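Local coordinates for protein mannan endo-1,4-beta-mannosidase (Cryptopygus antarcticus, PDB 4OOU) that hydrolyses internal beta-1,4 linkages in mannan backbones, including galactomannan and glucomannan, releasing short manno-oligosaccharides, at residues 177-183 / 238-243; 276-282 / 306-312; 293-299 / 329-335; 323-328 / 358-363. All coordinates share one frame; numbering follows the deposited sequence.

Contact 1 (177-183 / 238-243); sequences EVLNEPE and VTVGSW
Glu183 reaches Ser242 and Trp243 because its CG stands opposite the carbonyl carbon, beside the backbone N (chi1 -58°), and the chain then folds at chi2 (80°), swinging the carboxylate onto the loop that follows strand 238-241. There OE1 accepts the backbone N-H of Trp243, N to OE1 2.8 Å, in a nearly straight bond (171°) that arrives from above the carboxylate plane. OE2 takes the Ser242 hydroxyl, OG to OE2 2.8 Å, although the position of that OG is less certain; Tyr258 holds the same carboxylate oxygen. The bend also lays Glu183 CG 3.4 Å from Trp243 CE3. With an alanine here, Trp243 N would probably lose its acceptor and the indole its packed methylene, leaving the ring freer to shift. Next along, Glu181 CD comes within 3.5 Å of Trp243 CB, and a water links Glu181 OE2 to Trp243 O, while His280 grips OE2 too. The backbones run parallel, joined by Val178 N to Thr239 O at 3.1 Å and Glu181 N to Gly241 O at 2.7 Å; the register slips by one between them, a beta bulge. A side chain at Gly241 would run into Glu177 OE2, which is salt-bridged to Arg81. Val178 CG2 meets Val238 CG1 at 3.6 Å; both Val178 and Val240 also touch helix 215-232. Asn180 closes one strand, Glu181, the probable proton donor/acceptor, follows it, and Trp243 lies just past strand 238-241; Asn180 and Trp243 bind substrate, and such an Asn-Glu pair at a strand's C-terminal end is typical of the family 5 TIM-barrel active site.

Contact 2 (276-282 / 306-312); sequences FYQMHTY and KPLLIGE
Leu308 CD1 fills the apolar centre on one face of this parallel strand pair, 3.6 Å from Tyr277 CB and 4.1 Å from Met279 CG. On the other face Leu309 lies alongside both Phe276 and Gln278, all pointing the same way, with Leu309 CD1 3.6 Å from Gln278 CG. At the start of the pair Lys306 crosses Tyr277 at about a right angle and sets CD over one ring face, 3.8 Å from the centroid, while its NZ goes on to Asp260. Alternating backbone bonds, from Tyr277 N to Pro307 O up to Gly311 N to Met279 O, zip the strands together; a side chain at Gly311 would strike Gln278 OE1. The polar edge belongs to Glu312. With CG opposite the carbonyl carbon (chi1 -51°) and the chain extended, its carboxylate stacks on His280, the planes 17° apart and CG 3.6 Å from the ring centroid. The imidazole is held in turn by NE2 to Gln278 OE1, 2.8 Å and in the ring plane, and by ND1 to Glu181. Glu312 OE1 sits at the edge of the Tyr282 ring, near its plane, by the hydroxyl, at a modelled distance too short to trust in detail. Stacked on the imidazole and paired with Arg81 at OE2, the probable nucleophile probably has little freedom to turn.

Contact 3 (293-299 / 329-335); sequences PFKVNRW and YAYNNGY
Tyr329 and Tyr335, from the end of helix 323-332 and the turn after it, hold the loop 293-299 against the outside of the TIM barrel, where that loop belongs to the connection between strands 277-281 and 308-313. Aromatic packing comes first: the edge of Phe294 points toward the face of Tyr329, centroids 5.7 Å apart and planes at 64°, and Phe294 CE1 rests 4.1 Å from Ala330 CB. A CH-pi contact follows, Arg298 CB lying over one face of Tyr335, 3.8 Å from the ring centroid. The polar links all run to backbone. With its CG opposite the backbone N (chi1 -177°), Tyr329 stretches toward the loop and gives its hydroxyl to Val296, OH to O 2.7 Å. A phenylalanine in its place would keep the ring but would probably leave Val296 O with, at most, the weak and distant hydroxyl of Tyr335. That second hydroxyl lies much nearer to Pro293 O, though its one proton is not settled between the two carbonyls. Beyond the contact, the Arg298 guanidinium goes to the carbonyls of Lys306 and Ser28. Gly334, second residue past the helix, has a positive phi, its CA 3.7 Å from Trp299 NE1. Just before it, Asn333 O receives the Arg298 N-H head-on, N to O 3.1 Å and 176° at the hydrogen.

Contact 4 (323-328 / 358-363); sequences IQNLYK and YGMQAL
Gln324 lays its amide flat over one face of the Tyr358 ring, the two planes 21° apart, while the side chains themselves cross at about a right angle. Extended beyond CG, the glutamine puts NE2 3.4 Å from Tyr358 CE1 and also donates from it to the tyrosine's own backbone, NE2 to Tyr358 O 3.1 Å. That bond is almost straight (176°): the oxygen sits in the amide plane of Gln324, but the donor stands above the carbonyl plane. Stack and bond together probably fix the rotation of the amide. Tyr358, its CG opposite the backbone N (chi1 -173°), also meets Ile323, whose CD1 lies 3.3 Å from Tyr358 CD2. Tyr327 is set differently. One face of its ring covers the peptide between Gly359 and Met360, with Met360 CA 4.3 Å from the centroid, and its hydroxyl passes Met360 CG at 3.5 Å on the way to a bond with Gly41 O in strand 35-43. Leu363 CD1 closes on Tyr327 CD1 at 4.0 Å. Gly359 lets this happen: its backbone comes to Gln324 with CA atoms 4.6 Å apart, and a side chain there would collide with Tyr327 CE2 and Ile323 CG2. Ala362 CB packs in a similar small way on Gln324 CB, 3.5 Å off. The first turns of helix 323-332, packed on the last turn of helix 353-361 and the residues after it, with Tyr327, Met360 and Leu363 also resting on strand 35-43, make up part of the outer helical layer of a TIM barrel.

How the contacts relate
Contacts 1 and 2 are buried and join neighbouring parallel strands of the barrel; contacts 3 and 4 are only partly buried, farther from the chain's centre, and share helix 323-332. The first two meet at the catalytic centre, where Glu181 OE2 lies 2.7 Å from His280 ND1, and the two probable catalytic glutamates, one from each contact, face the same pocket. Contact 3 joins contact 2 at the loop before strand 308-312, where Arg298 NH2 is 2.7 Å from Lys306 O. Contact 4 touches contact 3 through Phe294 and Leu326. Carboxylates and strand backbone bonds dominate inside, whereas tyrosine rings, hydroxyls bonded to backbone carbonyls and an amide stack do the work outside.

Contact 1 (177-183 / 238-243)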
# COMPACT_ATOMS: atom_id res chain seq x y z
N GLU A 177 2.98 -1.16 3.78
CA GLU A 177 3.29 -1.45 2.39
C GLU A 177 4.76 -1.18 2.11
O GLU A 177 5.27 -0.06 2.25
CB GLU A 177 2.42 -0.63 1.46
CG GLU A 177 2.70 -0.89 0.01
CD GLU A 177 1.69 -0.24 -0.91
OE1 GLU A 177 0.57 0.12 -0.46
OE2 GLU A 177 2.06 -0.09 -2.11
N VAL A 178 5.43 -2.22 1.69
CA VAL A 178 6.87 -2.14 1.56
C VAL A 178 7.25 -1.17 0.49
O VAL A 178 8.10 -0.31 0.70
CB VAL A 178 7.50 -3.49 1.19
CG1 VAL A 178 9.01 -3.36 1.22
CG2 VAL A 178 7.04 -4.56 2.15
N LEU A 179 6.66 -1.34 -0.67
CA LEU A 179 7.13 -0.62 -1.84
C LEU A 179 5.95 -0.38 -2.77
O LEU A 179 5.11 -1.26 -2.95
CB LEU A 179 8.22 -1.43 -2.51
CG LEU A 179 8.92 -0.80 -3.72
CD1 LEU A 179 9.70 0.46 -3.35
CD2 LEU A 179 9.83 -1.84 -4.36
N ASN A 180 5.85 0.83 -3.30
CA ASN A 180 4.73 1.22 -4.16
C ASN A 180 5.18 1.13 -5.62
O ASN A 180 6.26 1.65 -5.97
CB ASN A 180 4.29 2.65 -3.84
CG ASN A 180 3.37 3.25 -4.93
OD1 ASN A 180 2.16 2.99 -4.93
ND2 ASN A 180 3.94 4.02 -5.85
N GLU A 181 4.37 0.50 -6.46
CA GLU A 181 4.69 0.36 -7.90
C GLU A 181 6.17 -0.03 -8.16
O GLU A 181 6.95 0.72 -8.76
CB GLU A 181 4.23 1.61 -8.69
CG GLU A 181 2.75 1.93 -8.43
CD GLU A 181 2.09 2.83 -9.47
OE1 GLU A 181 2.79 3.51 -10.29
OE2 GLU A 181 0.82 2.86 -9.45
N PRO A 182 6.56 -1.20 -7.68
CA PRO A 182 7.93 -1.67 -7.89
C PRO A 182 8.30 -1.73 -9.36
O PRO A 182 9.47 -1.73 -9.68
CB PRO A 182 7.89 -3.10 -7.33
CG PRO A 182 6.75 -3.11 -6.36
CD PRO A 182 5.74 -2.16 -6.91
N GLU A 183 7.30 -1.78 -10.23
CA GLU A 183 7.49 -1.92 -11.69
C GLU A 183 8.02 -0.66 -12.33
O GLU A 183 8.49 -0.69 -13.49
CB GLU A 183 6.17 -2.30 -12.39
CG GLU A 183 5.56 -3.60 -11.89
CD GLU A 183 4.79 -3.43 -10.58
OE1 GLU A 183 4.16 -2.34 -10.40
OE2 GLU A 183 4.81 -4.39 -9.76
N VAL A 238 1.09 -7.03 5.64
CA VAL A 238 2.01 -6.42 4.71
C VAL A 238 1.46 -6.56 3.32
O VAL A 238 0.83 -7.59 3.02
CB VAL A 238 3.39 -7.03 4.78
CG1 VAL A 238 4.32 -6.27 3.86
CG2 VAL A 238 3.91 -6.95 6.22
N THR A 239 1.68 -5.51 2.51
CA THR A 239 1.31 -5.52 1.11
C THR A 239 2.39 -4.87 0.27
O THR A 239 3.41 -4.39 0.75
CB THR A 239 -0.04 -4.78 0.90
OG1 THR A 239 -0.61 -5.06 -0.40
CG2 THR A 239 0.13 -3.31 1.02
N VAL A 240 2.12 -4.92 -1.03
CA VAL A 240 2.87 -4.29 -2.05
C VAL A 240 1.79 -3.89 -3.08
O VAL A 240 0.89 -4.68 -3.38
CB VAL A 240 3.86 -5.28 -2.68
CG1 VAL A 240 4.47 -4.71 -3.95
CG2 VAL A 240 4.94 -5.63 -1.68
N GLY A 241 1.87 -2.66 -3.59
CA GLY A 241 0.85 -2.14 -4.51
C GLY A 241 1.41 -2.05 -5.93
O GLY A 241 2.17 -1.13 -6.25
N SER A 242 1.08 -3.03 -6.76
CA SER A 242 1.55 -3.00 -8.14
C SER A 242 0.86 -1.94 -8.96
O SER A 242 -0.28 -1.54 -8.67
CB SER A 242 1.40 -4.34 -8.82
OG SER A 242 2.46 -5.18 -8.38
N TRP A 243 1.56 -1.50 -10.00
CA TRP A 243 1.03 -0.45 -10.87
C TRP A 243 -0.17 -0.88 -11.68
O TRP A 243 -0.93 -0.03 -12.10
CB TRP A 243 2.13 0.16 -11.74
CG TRP A 243 2.10 0.02 -13.20
CD1 TRP A 243 1.82 1.02 -14.11
CD2 TRP A 243 2.52 -1.11 -13.97
NE1 TRP A 243 2.01 0.55 -15.40
CE2 TRP A 243 2.44 -0.74 -15.34
CE3 TRP A 243 2.95 -2.39 -13.64
CZ2 TRP A 243 2.76 -1.62 -16.36
CZ3 TRP A 243 3.26 -3.28 -14.67
CH2 TRP A 243 3.16 -2.88 -16.02
O HOH W 1 -0.67 2.45 -11.72

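Contact 2 (276-282 / 306-312)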
# COMPACT_ATOMS: atom_id res chain seq x y z
N PHE A 276 -1.90 -9.50 1.77
CA PHE A 276 -2.92 -9.11 0.82
C PHE A 276 -2.31 -8.49 -0.44
O PHE A 276 -1.34 -7.73 -0.39
CB PHE A 276 -4.01 -8.22 1.46
CG PHE A 276 -3.61 -6.79 1.79
CD1 PHE A 276 -3.61 -5.79 0.83
CD2 PHE A 276 -3.36 -6.41 3.10
CE1 PHE A 276 -3.28 -4.47 1.15
CE2 PHE A 276 -3.05 -5.10 3.42
CZ PHE A 276 -3.01 -4.13 2.44
N TYR A 277 -2.86 -8.87 -1.59
CA TYR A 277 -2.46 -8.33 -2.87
C TYR A 277 -3.10 -6.96 -3.07
O TYR A 277 -4.00 -6.53 -2.33
CB TYR A 277 -2.93 -9.26 -3.97
CG TYR A 277 -2.35 -10.67 -3.89
CD1 TYR A 277 -1.02 -10.94 -4.24
CD2 TYR A 277 -3.15 -11.74 -3.55
CE1 TYR A 277 -0.52 -12.23 -4.18
CE2 TYR A 277 -2.65 -13.03 -3.51
CZ TYR A 277 -1.34 -13.27 -3.81
OH TYR A 277 -0.89 -14.58 -3.76
N GLN A 278 -2.62 -6.26 -4.08
CA GLN A 278 -3.04 -4.89 -4.31
C GLN A 278 -2.69 -4.50 -5.71
O GLN A 278 -1.51 -4.45 -6.08
CB GLN A 278 -2.35 -3.95 -3.34
CG GLN A 278 -2.95 -2.55 -3.22
CD GLN A 278 -1.98 -1.53 -2.63
OE1 GLN A 278 -1.87 -0.40 -3.14
NE2 GLN A 278 -1.27 -1.92 -1.56
N MET A 279 -3.71 -4.22 -6.50
CA MET A 279 -3.49 -3.67 -7.83
C MET A 279 -3.91 -2.21 -7.85
O MET A 279 -4.75 -1.78 -7.05
CB MET A 279 -4.27 -4.48 -8.84
CG MET A 279 -3.88 -5.96 -8.90
SD MET A 279 -5.15 -6.99 -9.66
CE MET A 279 -4.36 -8.59 -9.57
N HIS A 280 -3.27 -1.44 -8.70
CA HIS A 280 -3.69 -0.07 -8.98
C HIS A 280 -4.24 -0.04 -10.38
O HIS A 280 -3.80 -0.81 -11.16
CB HIS A 280 -2.50 0.87 -8.96
CG HIS A 280 -1.80 0.93 -7.65
ND1 HIS A 280 -0.56 1.50 -7.51
CD2 HIS A 280 -2.16 0.49 -6.43
CE1 HIS A 280 -0.20 1.43 -6.24
NE2 HIS A 280 -1.15 0.81 -5.57
N THR A 281 -5.15 0.87 -10.73
CA THR A 281 -5.72 0.81 -12.07
C THR A 281 -6.18 2.16 -12.62
O THR A 281 -6.90 2.92 -11.96
CB THR A 281 -6.84 -0.27 -12.15
OG1 THR A 281 -7.10 -0.60 -13.52
CG2 THR A 281 -8.08 0.20 -11.44
N TYR A 282 -5.75 2.42 -13.85
CA TYR A 282 -6.00 3.65 -14.56
C TYR A 282 -6.22 3.36 -16.07
O TYR A 282 -5.48 2.60 -16.71
CB TYR A 282 -4.79 4.59 -14.36
CG TYR A 282 -4.45 4.98 -12.93
CD1 TYR A 282 -5.09 6.04 -12.30
CD2 TYR A 282 -3.48 4.31 -12.21
CE1 TYR A 282 -4.78 6.40 -11.00
CE2 TYR A 282 -3.17 4.67 -10.90
CZ TYR A 282 -3.83 5.71 -10.30
OH TYR A 282 -3.53 6.06 -9.00
N LYS A 306 -5.62 -14.82 -0.64
CA LYS A 306 -5.38 -13.53 0.06
C LYS A 306 -6.41 -12.54 -0.40
O LYS A 306 -6.88 -12.64 -1.52
CB LYS A 306 -4.00 -12.96 -0.25
CG LYS A 306 -2.81 -13.85 0.10
CD LYS A 306 -1.51 -13.15 -0.27
CE LYS A 306 -0.32 -14.09 -0.24
NZ LYS A 306 -0.08 -14.58 1.16
N PRO A 307 -6.73 -11.55 0.46
CA PRO A 307 -7.55 -10.41 0.05
C PRO A 307 -6.87 -9.65 -1.08
O PRO A 307 -5.66 -9.74 -1.21
CB PRO A 307 -7.62 -9.54 1.30
CG PRO A 307 -7.15 -10.39 2.43
CD PRO A 307 -6.21 -11.37 1.81
N LEU A 308 -7.66 -8.97 -1.92
CA LEU A 308 -7.18 -8.12 -3.01
C LEU A 308 -7.81 -6.72 -2.92
O LEU A 308 -9.04 -6.56 -2.80
CB LEU A 308 -7.52 -8.74 -4.36
CG LEU A 308 -7.20 -7.90 -5.58
CD1 LEU A 308 -5.72 -7.63 -5.65
CD2 LEU A 308 -7.63 -8.66 -6.82
N LEU A 309 -6.96 -5.71 -2.96
CA LEU A 309 -7.32 -4.35 -2.67
C LEU A 309 -7.10 -3.67 -3.97
O LEU A 309 -6.07 -3.89 -4.60
CB LEU A 309 -6.34 -3.78 -1.64
CG LEU A 309 -6.51 -2.52 -0.75
CD1 LEU A 309 -5.24 -1.69 -0.62
CD2 LEU A 309 -7.67 -1.63 -1.15
N ILE A 310 -8.05 -2.84 -4.38
CA ILE A 310 -7.76 -1.87 -5.43
C ILE A 310 -7.15 -0.65 -4.78
O ILE A 310 -7.87 0.20 -4.23
CB ILE A 310 -9.00 -1.49 -6.27
CG1 ILE A 310 -9.68 -2.77 -6.77
CG2 ILE A 310 -8.56 -0.55 -7.41
CD1 ILE A 310 -10.97 -2.58 -7.54
N GLY A 311 -5.83 -0.54 -4.88
CA GLY A 311 -5.04 0.32 -3.99
C GLY A 311 -5.05 1.77 -4.41
O GLY A 311 -4.98 2.67 -3.56
N GLU A 312 -5.14 1.97 -5.71
CA GLU A 312 -5.40 3.29 -6.28
C GLU A 312 -6.29 3.21 -7.50
O GLU A 312 -6.25 2.23 -8.26
CB GLU A 312 -4.12 3.95 -6.75
CG GLU A 312 -2.94 4.01 -5.80
CD GLU A 312 -1.70 4.52 -6.51
OE1 GLU A 312 -1.81 4.92 -7.71
OE2 GLU A 312 -0.61 4.52 -5.89

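Contact 3 (293-299 / 329-335)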
# COMPACT_ATOMS: atom_id res chain seq x y z
N PRO A 293 -9.16 -4.36 -13.29
CA PRO A 293 -10.09 -4.72 -12.22
C PRO A 293 -11.57 -4.34 -12.41
O PRO A 293 -12.44 -5.13 -12.02
CB PRO A 293 -9.52 -3.98 -11.01
CG PRO A 293 -8.08 -4.06 -11.25
CD PRO A 293 -7.90 -3.86 -12.74
N PHE A 294 -11.84 -3.14 -12.96
CA PHE A 294 -13.21 -2.68 -13.18
C PHE A 294 -13.74 -3.24 -14.49
O PHE A 294 -14.91 -3.04 -14.80
CB PHE A 294 -13.33 -1.14 -13.15
CG PHE A 294 -13.11 -0.55 -11.79
CD1 PHE A 294 -14.05 -0.71 -10.79
CD2 PHE A 294 -11.94 0.16 -11.49
CE1 PHE A 294 -13.83 -0.19 -9.51
CE2 PHE A 294 -11.71 0.68 -10.21
CZ PHE A 294 -12.66 0.51 -9.22
N LYS A 295 -12.91 -3.99 -15.22
CA LYS A 295 -13.40 -4.79 -16.35
C LYS A 295 -13.87 -6.18 -15.93
O LYS A 295 -14.55 -6.84 -16.68
CB LYS A 295 -12.32 -4.93 -17.43
CG LYS A 295 -12.29 -3.78 -18.42
CD LYS A 295 -13.50 -3.85 -19.36
CE LYS A 295 -13.27 -3.18 -20.70
NZ LYS A 295 -12.33 -3.96 -21.55
N VAL A 296 -13.55 -6.60 -14.72
CA VAL A 296 -13.50 -8.01 -14.44
C VAL A 296 -13.93 -8.33 -12.97
O VAL A 296 -14.46 -7.46 -12.30
CB VAL A 296 -12.06 -8.45 -14.81
CG1 VAL A 296 -11.16 -8.61 -13.59
CG2 VAL A 296 -12.08 -9.69 -15.68
N ASN A 297 -13.77 -9.56 -12.54
CA ASN A 297 -14.02 -10.00 -11.15
C ASN A 297 -12.74 -10.03 -10.36
O ASN A 297 -11.71 -10.35 -10.92
CB ASN A 297 -14.42 -11.48 -11.17
CG ASN A 297 -15.88 -11.72 -11.02
OD1 ASN A 297 -16.68 -10.80 -10.87
ND2 ASN A 297 -16.24 -12.99 -11.04
N ARG A 298 -12.79 -9.87 -9.05
CA ARG A 298 -11.61 -10.26 -8.26
C ARG A 298 -11.32 -11.76 -8.40
O ARG A 298 -10.18 -12.21 -8.27
CB ARG A 298 -11.79 -9.99 -6.77
CG ARG A 298 -12.34 -11.21 -6.06
CD ARG A 298 -11.88 -11.33 -4.65
NE ARG A 298 -10.61 -11.97 -4.55
CZ ARG A 298 -10.09 -12.27 -3.37
NH1 ARG A 298 -10.78 -11.98 -2.29
NH2 ARG A 298 -8.90 -12.84 -3.26
N TRP A 299 -12.36 -12.53 -8.61
CA TRP A 299 -12.26 -13.98 -8.62
C TRP A 299 -11.52 -14.40 -9.87
O TRP A 299 -10.74 -15.36 -9.86
CB TRP A 299 -13.66 -14.58 -8.59
CG TRP A 299 -14.53 -13.99 -7.47
CD1 TRP A 299 -15.61 -13.18 -7.62
CD2 TRP A 299 -14.33 -14.14 -6.06
NE1 TRP A 299 -16.11 -12.83 -6.41
CE2 TRP A 299 -15.35 -13.41 -5.42
CE3 TRP A 299 -13.40 -14.82 -5.28
CZ2 TRP A 299 -15.47 -13.34 -4.04
CZ3 TRP A 299 -13.53 -14.76 -3.88
CH2 TRP A 299 -14.55 -14.02 -3.28
N TYR A 329 -18.88 -1.01 -7.74
CA TYR A 329 -18.43 -2.11 -8.56
C TYR A 329 -17.44 -2.94 -7.77
O TYR A 329 -17.57 -4.14 -7.69
CB TYR A 329 -17.78 -1.60 -9.87
CG TYR A 329 -17.34 -2.71 -10.83
CD1 TYR A 329 -16.24 -3.51 -10.56
CD2 TYR A 329 -18.06 -2.97 -12.00
CE1 TYR A 329 -15.84 -4.53 -11.44
CE2 TYR A 329 -17.67 -3.97 -12.88
CZ TYR A 329 -16.57 -4.76 -12.60
OH TYR A 329 -16.20 -5.77 -13.47
N ALA A 330 -16.47 -2.29 -7.15
CA ALA A 330 -15.47 -2.96 -6.36
C ALA A 330 -16.07 -3.77 -5.20
O ALA A 330 -15.68 -4.91 -4.95
CB ALA A 330 -14.47 -1.95 -5.85
N TYR A 331 -17.05 -3.18 -4.52
CA TYR A 331 -17.74 -3.84 -3.41
C TYR A 331 -18.57 -5.05 -3.86
O TYR A 331 -18.67 -6.07 -3.14
CB TYR A 331 -18.64 -2.82 -2.71
CG TYR A 331 -19.32 -3.32 -1.45
CD1 TYR A 331 -18.79 -3.06 -0.20
CD2 TYR A 331 -20.49 -4.05 -1.52
CE1 TYR A 331 -19.42 -3.53 0.96
CE2 TYR A 331 -21.13 -4.52 -0.38
CZ TYR A 331 -20.60 -4.26 0.87
OH TYR A 331 -21.27 -4.72 2.00
N ASN A 332 -19.17 -4.94 -5.06
CA ASN A 332 -20.09 -5.98 -5.54
C ASN A 332 -19.44 -7.10 -6.31
O ASN A 332 -20.06 -8.14 -6.49
CB ASN A 332 -21.22 -5.40 -6.38
CG ASN A 332 -22.23 -4.63 -5.54
OD1 ASN A 332 -22.78 -3.64 -6.00
ND2 ASN A 332 -22.45 -5.07 -4.30
N ASN A 333 -18.20 -6.91 -6.76
CA ASN A 333 -17.56 -7.90 -7.61
C ASN A 333 -16.35 -8.49 -6.95
O ASN A 333 -15.35 -8.80 -7.60
CB ASN A 333 -17.24 -7.29 -8.97
CG ASN A 333 -18.49 -7.02 -9.78
OD1 ASN A 333 -18.88 -5.88 -10.00
ND2 ASN A 333 -19.15 -8.09 -10.20
N GLY A 334 -16.46 -8.65 -5.64
CA GLY A 334 -15.53 -9.46 -4.88
C GLY A 334 -14.29 -8.77 -4.34
O GLY A 334 -13.49 -9.40 -3.65
N TYR A 335 -14.09 -7.49 -4.60
CA TYR A 335 -12.85 -6.89 -4.12
C TYR A 335 -12.93 -6.58 -2.63
O TYR A 335 -14.02 -6.36 -2.09
CB TYR A 335 -12.44 -5.69 -4.93
CG TYR A 335 -12.23 -6.01 -6.38
CD1 TYR A 335 -10.98 -6.41 -6.84
CD2 TYR A 335 -13.28 -5.94 -7.29
CE1 TYR A 335 -10.78 -6.73 -8.17
CE2 TYR A 335 -13.09 -6.23 -8.62
CZ TYR A 335 -11.84 -6.62 -9.06
OH TYR A 335 -11.67 -6.91 -10.38

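Contact 4 (323-328 / 358-363)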
# COMPACT_ATOMS: atom_id res chain seq x y z
N ILE A 323 -17.59 7.92 -10.08
CA ILE A 323 -16.99 7.48 -8.80
C ILE A 323 -17.82 6.52 -8.02
O ILE A 323 -17.28 5.53 -7.55
CB ILE A 323 -16.79 8.59 -7.77
CG1 ILE A 323 -17.41 9.87 -8.28
CG2 ILE A 323 -15.32 8.65 -7.29
CD1 ILE A 323 -17.68 10.84 -7.17
N GLN A 324 -19.10 6.80 -7.83
CA GLN A 324 -19.88 5.95 -6.93
C GLN A 324 -20.09 4.55 -7.49
O GLN A 324 -20.12 3.59 -6.74
CB GLN A 324 -21.24 6.57 -6.55
CG GLN A 324 -21.15 7.80 -5.66
CD GLN A 324 -22.46 8.11 -4.98
OE1 GLN A 324 -23.55 7.79 -5.48
NE2 GLN A 324 -22.37 8.73 -3.81
N ASN A 325 -20.28 4.42 -8.80
CA ASN A 325 -20.50 3.10 -9.36
C ASN A 325 -19.21 2.29 -9.31
O ASN A 325 -19.23 1.06 -9.22
CB ASN A 325 -21.04 3.21 -10.78
CG ASN A 325 -22.27 4.09 -10.84
OD1 ASN A 325 -23.20 3.95 -10.02
ND2 ASN A 325 -22.27 5.03 -11.76
N LEU A 326 -18.10 3.02 -9.36
CA LEU A 326 -16.76 2.47 -9.17
C LEU A 326 -16.62 1.88 -7.76
O LEU A 326 -16.26 0.72 -7.61
CB LEU A 326 -15.70 3.57 -9.43
CG LEU A 326 -14.97 3.58 -10.79
CD1 LEU A 326 -15.65 2.65 -11.79
CD2 LEU A 326 -14.78 4.95 -11.42
N TYR A 327 -16.94 2.67 -6.75
CA TYR A 327 -16.89 2.18 -5.38
C TYR A 327 -17.78 0.95 -5.27
O TYR A 327 -17.34 -0.11 -4.75
CB TYR A 327 -17.33 3.25 -4.37
CG TYR A 327 -16.19 4.14 -3.87
CD1 TYR A 327 -15.37 3.70 -2.83
CD2 TYR A 327 -15.95 5.41 -4.40
CE1 TYR A 327 -14.34 4.47 -2.36
CE2 TYR A 327 -14.90 6.18 -3.94
CZ TYR A 327 -14.10 5.70 -2.91
OH TYR A 327 -13.05 6.43 -2.39
N LYS A 328 -19.00 1.08 -5.79
CA LYS A 328 -19.98 0.01 -5.80
C LYS A 328 -19.57 -1.22 -6.63
O LYS A 328 -19.87 -2.34 -6.23
CB LYS A 328 -21.37 0.52 -6.24
CG LYS A 328 -22.27 0.84 -5.05
CD LYS A 328 -23.65 1.35 -5.46
CE LYS A 328 -23.56 2.74 -6.08
NZ LYS A 328 -24.87 3.43 -6.03
N TYR A 358 -17.69 12.25 -2.34
CA TYR A 358 -18.93 11.79 -2.93
C TYR A 358 -18.83 10.28 -3.06
O TYR A 358 -19.68 9.56 -2.55
CB TYR A 358 -19.19 12.46 -4.30
CG TYR A 358 -20.56 12.18 -4.94
CD1 TYR A 358 -21.72 12.15 -4.19
CD2 TYR A 358 -20.68 12.01 -6.32
CE1 TYR A 358 -22.96 11.89 -4.78
CE2 TYR A 358 -21.90 11.77 -6.93
CZ TYR A 358 -23.04 11.71 -6.16
OH TYR A 358 -24.28 11.48 -6.76
N GLY A 359 -17.77 9.82 -3.71
CA GLY A 359 -17.52 8.40 -3.88
C GLY A 359 -17.67 7.59 -2.60
O GLY A 359 -18.42 6.62 -2.58
N MET A 360 -16.99 7.98 -1.53
CA MET A 360 -17.08 7.17 -0.30
C MET A 360 -18.52 7.07 0.23
O MET A 360 -18.90 6.03 0.79
CB MET A 360 -16.14 7.71 0.80
CG MET A 360 -14.69 7.29 0.63
SD MET A 360 -13.53 8.10 1.72
CE MET A 360 -13.56 9.74 1.02
N GLN A 361 -19.30 8.15 0.04
CA GLN A 361 -20.70 8.16 0.49
C GLN A 361 -21.45 6.99 -0.13
O GLN A 361 -22.40 6.46 0.46
CB GLN A 361 -21.42 9.47 0.10
CG GLN A 361 -21.21 10.64 1.04
CD GLN A 361 -21.63 11.98 0.43
OE1 GLN A 361 -22.65 12.07 -0.28
NE2 GLN A 361 -20.84 13.03 0.69
N ALA A 362 -21.04 6.57 -1.33
CA ALA A 362 -21.74 5.49 -1.97
C ALA A 362 -21.77 4.27 -1.07
O ALA A 362 -22.67 3.44 -1.19
CB ALA A 362 -21.10 5.13 -3.31
N LEU A 363 -20.80 4.12 -0.18
CA LEU A 363 -20.85 2.93 0.69
C LEU A 363 -21.17 3.23 2.18
O LEU A 363 -21.07 2.33 3.00
CB LEU A 363 -19.57 2.10 0.53
CG LEU A 363 -19.23 1.63 -0.90
CD1 LEU A 363 -17.80 1.11 -0.97
CD2 LEU A 363 -20.21 0.56 -1.39